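Local coordinates for DUF1955 domain-containing protein (PDB 1WY6) that is of unknown function but folds as an all-helical repeat protein from a hyperthermophilic archaeon, at residues Ile8-Leu19 with Tyr42-Ile53. Residues are numbered along the deposited sequence; the frame is centred on the assembly and turned at random.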
ATOM      1  N   ILE A   8      13.895  20.393   4.855  1.00 26.51           N
ATOM      2  CA  ILE A   8      14.104  19.001   5.232  1.00 27.14           C
ATOM      3  C   ILE A   8      14.080  18.785   6.737  1.00 24.70           C
ATOM      4  O   ILE A   8      13.666  17.726   7.203  1.00 19.44           O
ATOM      5  CB  ILE A   8      15.424  18.447   4.666  1.00 27.68           C
ATOM      6  CG1 ILE A   8      15.300  16.934   4.478  1.00 29.09           C
ATOM      7  CG2 ILE A   8      16.574  18.751   5.616  1.00 33.13           C
ATOM      8  CD1 ILE A   8      16.449  16.305   3.723  1.00 31.58           C
ATOM      9  N   ARG A   9      14.529  19.783   7.495  1.00 25.88           N
ATOM     10  CA  ARG A   9      14.519  19.674   8.947  1.00 27.02           C
ATOM     11  C   ARG A   9      13.066  19.668   9.404  1.00 24.39           C
ATOM     12  O   ARG A   9      12.656  18.826  10.202  1.00 21.05           O
ATOM     13  CB  ARG A   9      15.259  20.847   9.583  1.00 29.89           C
ATOM     14  CG  ARG A   9      16.763  20.843   9.352  1.00 40.54           C
ATOM     15  CD  ARG A   9      17.404  22.074   9.984  1.00 53.71           C
ATOM     16  NE  ARG A   9      17.168  22.139  11.426  1.00 62.82           N
ATOM     17  CZ  ARG A   9      17.518  23.163  12.200  1.00 67.93           C
ATOM     18  NH1 ARG A   9      18.122  24.222  11.675  1.00 69.02           N
ATOM     19  NH2 ARG A   9      17.267  23.127  13.502  1.00 68.55           N
ATOM     20  N   LYS A  10      12.289  20.612   8.886  1.00 23.77           N
ATOM     21  CA  LYS A  10      10.876  20.696   9.223  1.00 22.80           C
ATOM     22  C   LYS A  10      10.158  19.400   8.860  1.00 20.93           C
ATOM     23  O   LYS A  10       9.270  18.958   9.586  1.00 21.22           O
ATOM     24  CB  LYS A  10      10.237  21.883   8.504  1.00 23.61           C
ATOM     25  CG  LYS A  10      10.401  23.193   9.262  1.00 29.75           C
ATOM     26  CD  LYS A  10       9.542  23.177  10.531  1.00 39.73           C
ATOM     27  CE  LYS A  10       9.920  24.284  11.510  1.00 41.13           C
ATOM     28  NZ  LYS A  10      11.261  24.067  12.131  1.00 32.81           N
ATOM     29  N   LEU A  11      10.553  18.789   7.743  1.00 18.49           N
ATOM     30  CA  LEU A  11       9.945  17.537   7.300  1.00 17.66           C
ATOM     31  C   LEU A  11      10.312  16.398   8.248  1.00 18.38           C
ATOM     32  O   LEU A  11       9.476  15.555   8.557  1.00 17.35           O
ATOM     33  CB  LEU A  11      10.376  17.192   5.866  1.00 16.60           C
ATOM     34  CG  LEU A  11       9.766  18.017   4.720  1.00 15.59           C
ATOM     35  CD1 LEU A  11      10.323  17.528   3.393  1.00 20.76           C
ATOM     36  CD2 LEU A  11       8.249  17.904   4.718  1.00 17.08           C
ATOM     37  N   MET A  12      11.559  16.375   8.710  1.00 20.50           N
ATOM     38  CA  MET A  12      11.991  15.340   9.641  1.00 20.71           C
ATOM     39  C   MET A  12      11.236  15.534  10.948  1.00 22.48           C
ATOM     40  O   MET A  12      10.962  14.576  11.672  1.00 23.44           O
ATOM     41  CB  MET A  12      13.502  15.427   9.902  1.00 21.85           C
ATOM     42  CG  MET A  12      14.366  14.954   8.741  1.00 18.53           C
ATOM     43  SD  MET A  12      13.910  13.295   8.162  1.00 24.24           S
ATOM     44  CE  MET A  12      12.967  13.685   6.712  1.00 28.87           C
ATOM     45  N   ASP A  13      10.901  16.785  11.246  1.00 22.47           N
ATOM     46  CA  ASP A  13      10.166  17.096  12.462  1.00 23.81           C
ATOM     47  C   ASP A  13       8.754  16.546  12.322  1.00 19.88           C
ATOM     48  O   ASP A  13       8.203  15.969  13.262  1.00 18.60           O
ATOM     49  CB  ASP A  13      10.116  18.605  12.676  1.00 27.76           C
ATOM     50  CG  ASP A  13       9.412  18.980  13.954  1.00 36.48           C
ATOM     51  OD1 ASP A  13       9.800  18.456  15.022  1.00 44.37           O
ATOM     52  OD2 ASP A  13       8.473  19.802  13.893  1.00 47.54           O
ATOM     53  N   ALA A  14       8.176  16.733  11.138  1.00 16.27           N
ATOM     54  CA  ALA A  14       6.835  16.243  10.854  1.00 16.93           C
ATOM     55  C   ALA A  14       6.860  14.717  10.888  1.00 16.01           C
ATOM     56  O   ALA A  14       5.974  14.093  11.458  1.00 15.75           O
ATOM     57  CB  ALA A  14       6.368  16.742   9.477  1.00 15.03           C
ATOM     58  N   LYS A  15       7.901  14.129  10.299  1.00 14.93           N
ATOM     59  CA  LYS A  15       8.036  12.676  10.253  1.00 12.27           C
ATOM     60  C   LYS A  15       7.971  12.050  11.644  1.00 13.05           C
ATOM     61  O   LYS A  15       7.195  11.133  11.872  1.00 11.89           O
ATOM     62  CB  LYS A  15       9.350  12.282   9.574  1.00 13.03           C
ATOM     63  CG  LYS A  15       9.535  10.776   9.415  1.00 10.17           C
ATOM     64  CD  LYS A  15      10.902  10.438   8.834  1.00  7.62           C
ATOM     65  CE  LYS A  15      11.084   8.925   8.702  1.00 14.43           C
ATOM     66  NZ  LYS A  15      12.378   8.559   8.045  1.00 14.59           N
ATOM     67  N   LYS A  16       8.777  12.551  12.575  1.00 12.63           N
ATOM     68  CA  LYS A  16       8.779  12.014  13.932  1.00 12.87           C
ATOM     69  C   LYS A  16       7.391  12.042  14.583  1.00 11.01           C
ATOM     70  O   LYS A  16       6.977  11.060  15.197  1.00  8.34           O
ATOM     71  CB  LYS A  16       9.782  12.772  14.794  1.00 13.06           C
ATOM     72  CG  LYS A  16      10.145  12.050  16.082  1.00 17.62           C
ATOM     73  CD  LYS A  16      11.435  12.603  16.674  1.00 29.17           C
ATOM     74  CE  LYS A  16      11.370  14.114  16.822  1.00 31.87           C
ATOM     75  NZ  LYS A  16      12.668  14.697  17.259  1.00 37.41           N
ATOM     76  N   PHE A  17       6.677  13.160  14.459  1.00 11.39           N
ATOM     77  CA  PHE A  17       5.328  13.258  15.020  1.00 11.65           C
ATOM     78  C   PHE A  17       4.484  12.104  14.471  1.00 10.55           C
ATOM     79  O   PHE A  17       3.873  11.342  15.224  1.00  9.51           O
ATOM     80  CB  PHE A  17       4.652  14.575  14.609  1.00 13.13           C
ATOM     81  CG  PHE A  17       5.000  15.755  15.478  1.00 13.40           C
ATOM     82  CD1 PHE A  17       4.900  15.678  16.863  1.00 19.52           C
ATOM     83  CD2 PHE A  17       5.390  16.964  14.900  1.00 18.75           C
ATOM     84  CE1 PHE A  17       5.184  16.790  17.667  1.00 17.59           C
ATOM     85  CE2 PHE A  17       5.678  18.082  15.692  1.00 21.47           C
ATOM     86  CZ  PHE A  17       5.575  17.997  17.076  1.00 19.35           C
ATOM     87  N   LEU A  18       4.446  12.000  13.145  1.00 11.06           N
ATOM     88  CA  LEU A  18       3.666  10.965  12.465  1.00 14.19           C
ATOM     89  C   LEU A  18       4.030   9.557  12.921  1.00 14.67           C
ATOM     90  O   LEU A  18       3.148   8.781  13.272  1.00 15.15           O
ATOM     91  CB  LEU A  18       3.831  11.083  10.948  1.00 14.37           C
ATOM     92  CG  LEU A  18       3.363  12.419  10.354  1.00 14.26           C
ATOM     93  CD1 LEU A  18       3.656  12.468   8.862  1.00  8.14           C
ATOM     94  CD2 LEU A  18       1.874  12.586  10.622  1.00 11.37           C
ATOM     95  N   LEU A  19       5.318   9.223  12.911  1.00 15.28           N
ATOM     96  CA  LEU A  19       5.742   7.896  13.361  1.00 15.81           C
ATOM     97  C   LEU A  19       5.249   7.660  14.794  1.00 15.91           C
ATOM     98  O   LEU A  19       4.957   6.531  15.171  1.00 14.08           O
ATOM     99  CB  LEU A  19       7.271   7.765  13.334  1.00 15.65           C
ATOM    100  CG  LEU A  19       7.988   7.779  11.980  1.00 19.94           C
ATOM    101  CD1 LEU A  19       9.486   7.836  12.204  1.00 20.41           C
ATOM    102  CD2 LEU A  19       7.618   6.547  11.186  1.00 24.73           C
ATOM    103  N   TYR A  42       9.316  18.192  -2.295  1.00 26.76           N
ATOM    104  CA  TYR A  42       8.951  17.547  -1.040  1.00 22.34           C
ATOM    105  C   TYR A  42       8.248  16.214  -1.264  1.00 20.42           C
ATOM    106  O   TYR A  42       7.924  15.508  -0.313  1.00 19.39           O
ATOM    107  CB  TYR A  42       8.038  18.464  -0.214  1.00 22.08           C
ATOM    108  CG  TYR A  42       6.697  18.764  -0.852  1.00 24.39           C
ATOM    109  CD1 TYR A  42       6.454  19.992  -1.469  1.00 24.13           C
ATOM    110  CD2 TYR A  42       5.661  17.828  -0.820  1.00 25.77           C
ATOM    111  CE1 TYR A  42       5.214  20.284  -2.030  1.00 25.77           C
ATOM    112  CE2 TYR A  42       4.418  18.107  -1.382  1.00 28.89           C
ATOM    113  CZ  TYR A  42       4.200  19.339  -1.984  1.00 30.40           C
ATOM    114  OH  TYR A  42       2.968  19.631  -2.527  1.00 33.02           O
ATOM    115  N   ASN A  43       8.018  15.877  -2.525  1.00 18.29           N
ATOM    116  CA  ASN A  43       7.328  14.646  -2.878  1.00 19.06           C
ATOM    117  C   ASN A  43       7.960  13.380  -2.301  1.00 18.86           C
ATOM    118  O   ASN A  43       7.255  12.449  -1.897  1.00 18.52           O
ATOM    119  CB  ASN A  43       7.241  14.506  -4.393  1.00 21.40           C
ATOM    120  CG  ASN A  43       6.226  13.477  -4.809  1.00 26.36           C
ATOM    121  OD1 ASN A  43       5.025  13.740  -4.769  1.00 19.78           O
ATOM    122  ND2 ASN A  43       6.693  12.285  -5.184  1.00 32.13           N
ATOM    123  N   TRP A  44       9.291  13.354  -2.283  1.00 17.37           N
ATOM    124  CA  TRP A  44      10.064  12.222  -1.771  1.00 16.34           C
ATOM    125  C   TRP A  44       9.700  11.880  -0.327  1.00 15.43           C
ATOM    126  O   TRP A  44       9.870  10.739   0.106  1.00 12.81           O
ATOM    127  CB  TRP A  44      11.560  12.557  -1.801  1.00 16.75           C
ATOM    128  CG  TRP A  44      11.879  13.689  -0.863  1.00 15.60           C
ATOM    129  CD1 TRP A  44      11.734  15.022  -1.113  1.00 20.62           C
ATOM    130  CD2 TRP A  44      12.287  13.582   0.510  1.00 18.34           C
ATOM    131  NE1 TRP A  44      12.022  15.753   0.016  1.00 16.31           N
ATOM    132  CE2 TRP A  44      12.364  14.893   1.026  1.00 21.42           C
ATOM    133  CE3 TRP A  44      12.593  12.505   1.352  1.00 23.73           C
ATOM    134  CZ2 TRP A  44      12.737  15.158   2.354  1.00 26.13           C
ATOM    135  CZ3 TRP A  44      12.963  12.769   2.674  1.00 22.28           C
ATOM    136  CH2 TRP A  44      13.030  14.084   3.158  1.00 22.63           C
ATOM    137  N   PHE A  45       9.232  12.880   0.420  1.00 13.02           N
ATOM    138  CA  PHE A  45       8.895  12.687   1.827  1.00 12.35           C
ATOM    139  C   PHE A  45       7.913  11.561   2.112  1.00 11.35           C
ATOM    140  O   PHE A  45       8.120  10.780   3.031  1.00  6.67           O
ATOM    141  CB  PHE A  45       8.330  13.971   2.431  1.00 14.11           C
ATOM    142  CG  PHE A  45       7.961  13.844   3.884  1.00 14.05           C
ATOM    143  CD1 PHE A  45       8.945  13.830   4.868  1.00 14.80           C
ATOM    144  CD2 PHE A  45       6.630  13.743   4.272  1.00 15.01           C
ATOM    145  CE1 PHE A  45       8.606  13.724   6.216  1.00 12.45           C
ATOM    146  CE2 PHE A  45       6.288  13.638   5.612  1.00 16.29           C
ATOM    147  CZ  PHE A  45       7.282  13.630   6.587  1.00 12.87           C
ATOM    148  N   ILE A  46       6.838  11.488   1.337  1.00  8.99           N
ATOM    149  CA  ILE A  46       5.824  10.463   1.557  1.00  8.99           C
ATOM    150  C   ILE A  46       6.379   9.045   1.394  1.00  8.99           C
ATOM    151  O   ILE A  46       6.017   8.143   2.151  1.00 15.75           O
ATOM    152  CB  ILE A  46       4.606  10.678   0.617  1.00  8.99           C
ATOM    153  CG1 ILE A  46       3.396   9.923   1.176  1.00  8.99           C
ATOM    154  CG2 ILE A  46       4.938  10.230  -0.813  1.00  8.99           C
ATOM    155  CD1 ILE A  46       2.983  10.408   2.588  1.00  8.99           C
ATOM    156  N   CYS A  47       7.258   8.856   0.413  1.00 14.61           N
ATOM    157  CA  CYS A  47       7.871   7.550   0.166  1.00 13.81           C
ATOM    158  C   CYS A  47       8.716   7.182   1.378  1.00 13.43           C
ATOM    159  O   CYS A  47       8.711   6.043   1.841  1.00  9.97           O
ATOM    160  CB  CYS A  47       8.800   7.595  -1.056  1.00 15.36           C
ATOM    161  SG  CYS A  47       8.092   8.240  -2.606  1.00 15.29           S
ATOM    162  N   ASN A  48       9.454   8.171   1.867  1.00 12.82           N
ATOM    163  CA  ASN A  48      10.333   8.007   3.011  1.00 11.18           C
ATOM    164  C   ASN A  48       9.515   7.620   4.248  1.00 12.64           C
ATOM    165  O   ASN A  48       9.862   6.668   4.952  1.00 14.42           O
ATOM    166  CB  ASN A  48      11.116   9.317   3.223  1.00 12.26           C
ATOM    167  CG  ASN A  48      12.198   9.201   4.279  1.00 12.88           C
ATOM    168  OD1 ASN A  48      11.923   9.277   5.472  1.00 21.15           O
ATOM    169  ND2 ASN A  48      13.440   9.020   3.840  1.00 15.79           N
ATOM    170  N   LEU A  49       8.425   8.340   4.508  1.00 12.99           N
ATOM    171  CA  LEU A  49       7.587   8.024   5.665  1.00 14.76           C
ATOM    172  C   LEU A  49       7.042   6.599   5.594  1.00 12.20           C
ATOM    173  O   LEU A  49       7.173   5.832   6.547  1.00 10.89           O
ATOM    174  CB  LEU A  49       6.400   8.991   5.773  1.00 16.68           C
ATOM    175  CG  LEU A  49       5.440   8.712   6.941  1.00 11.55           C
ATOM    176  CD1 LEU A  49       6.119   9.034   8.266  1.00 12.50           C
ATOM    177  CD2 LEU A  49       4.174   9.542   6.786  1.00 22.34           C
ATOM    178  N   LEU A  50       6.436   6.253   4.461  1.00 12.97           N
ATOM    179  CA  LEU A  50       5.831   4.938   4.258  1.00 14.66           C
ATOM    180  C   LEU A  50       6.775   3.758   4.493  1.00 14.48           C
ATOM    181  O   LEU A  50       6.334   2.655   4.817  1.00 18.31           O
ATOM    182  CB  LEU A  50       5.225   4.857   2.846  1.00 15.14           C
ATOM    183  CG  LEU A  50       4.132   5.885   2.510  1.00 18.01           C
ATOM    184  CD1 LEU A  50       3.767   5.814   1.027  1.00 16.24           C
ATOM    185  CD2 LEU A  50       2.912   5.634   3.373  1.00 18.64           C
ATOM    186  N   GLU A  51       8.073   3.992   4.341  1.00 13.60           N
ATOM    187  CA  GLU A  51       9.064   2.944   4.541  1.00 13.59           C
ATOM    188  C   GLU A  51       9.100   2.432   5.986  1.00 15.86           C
ATOM    189  O   GLU A  51       9.378   1.255   6.236  1.00 14.28           O
ATOM    190  CB  GLU A  51      10.453   3.470   4.149  1.00 16.63           C
ATOM    191  CG  GLU A  51      11.574   2.446   4.284  1.00 16.57           C
ATOM    192  CD  GLU A  51      11.499   1.367   3.228  1.00 20.04           C
ATOM    193  OE1 GLU A  51      12.015   0.251   3.474  1.00 25.23           O
ATOM    194  OE2 GLU A  51      10.933   1.636   2.146  1.00 23.05           O
ATOM    195  N   SER A  52       8.807   3.305   6.942  1.00 14.28           N
ATOM    196  CA  SER A  52       8.870   2.899   8.337  1.00 15.66           C
ATOM    197  C   SER A  52       7.672   3.227   9.221  1.00 15.00           C
ATOM    198  O   SER A  52       7.611   2.762  10.358  1.00 17.28           O
ATOM    199  CB  SER A  52      10.137   3.478   8.980  1.00 15.65           C
ATOM    200  OG  SER A  52      10.162   4.895   8.878  1.00 18.56           O
ATOM    201  N   ILE A  53       6.716   4.007   8.729  1.00  8.99           N
ATOM    202  CA  ILE A  53       5.579   4.338   9.579  1.00  8.99           C
ATOM    203  C   ILE A  53       4.780   3.108  10.008  1.00  8.99           C
ATOM    204  O   ILE A  53       4.478   2.220   9.205  1.00 16.50           O
ATOM    205  CB  ILE A  53       4.617   5.364   8.916  1.00  8.99           C
ATOM    206  CG1 ILE A  53       3.608   5.853   9.966  1.00  8.99           C
ATOM    207  CG2 ILE A  53       3.873   4.728   7.728  1.00  8.99           C
ATOM    208  CD1 ILE A  53       2.747   7.018   9.497  1.00  8.99           C
TER
HETATM  209  O   HOH W   1      11.742   6.362   7.066  1.00 12.92           O
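F45 pushes its ring into helix 7-19 as a knob, seated among L11, M12, A14 and K15. With CG anti to the backbone N (chi1 -180°), the ring is carried into the opposite helix. L11 CD2 lies over one face in a CH-pi contact, 4.2 Å from the centroid of the F45 ring, while M12 CE, K15 CB and L18 CD1 meet its edge. The other branch of L11 turns to the indole, where CD1 stands 3.5 Å from W44 CZ2. At the edge of the same indole, M12, its chain bent at chi2 and chi3, brings CE to 3.6 Å from W44 CH2, near the ring plane. I8 CG1 also touches W44 CZ2, at 3.8 Å. Toward the C-terminal ends, L18 CD1 packs on L49 CD2 at 3.6 Å, and L19 CD2 presses closely against I53 CA.

Beyond these apolar contacts, K15 runs fully extended past L49 as a reciprocal knob among F45, N48, L49 and S52. Its NZ donates to N48 OD1 at 2.7 Å, with a C=O...N angle of 150°, and also to a water that donates to the backbone O of N48 and is hydrogen-bonded to S52 OG. Shortening K15 to alanine removes the chain beyond CB, which is likely to leave N48 OD1 without this lysine donor, the water without one of its three partners and a gap beside L49. I29, V30 and I33 of helix 23-36 back L11 and A14, and helix 55-65 lies behind L49 and I53. Within the segments, the helix axes approach to 10.7 Å at 32°, a near-parallel, layered packing consistent with this protein's helical-repeat fold, here near its N-terminal end.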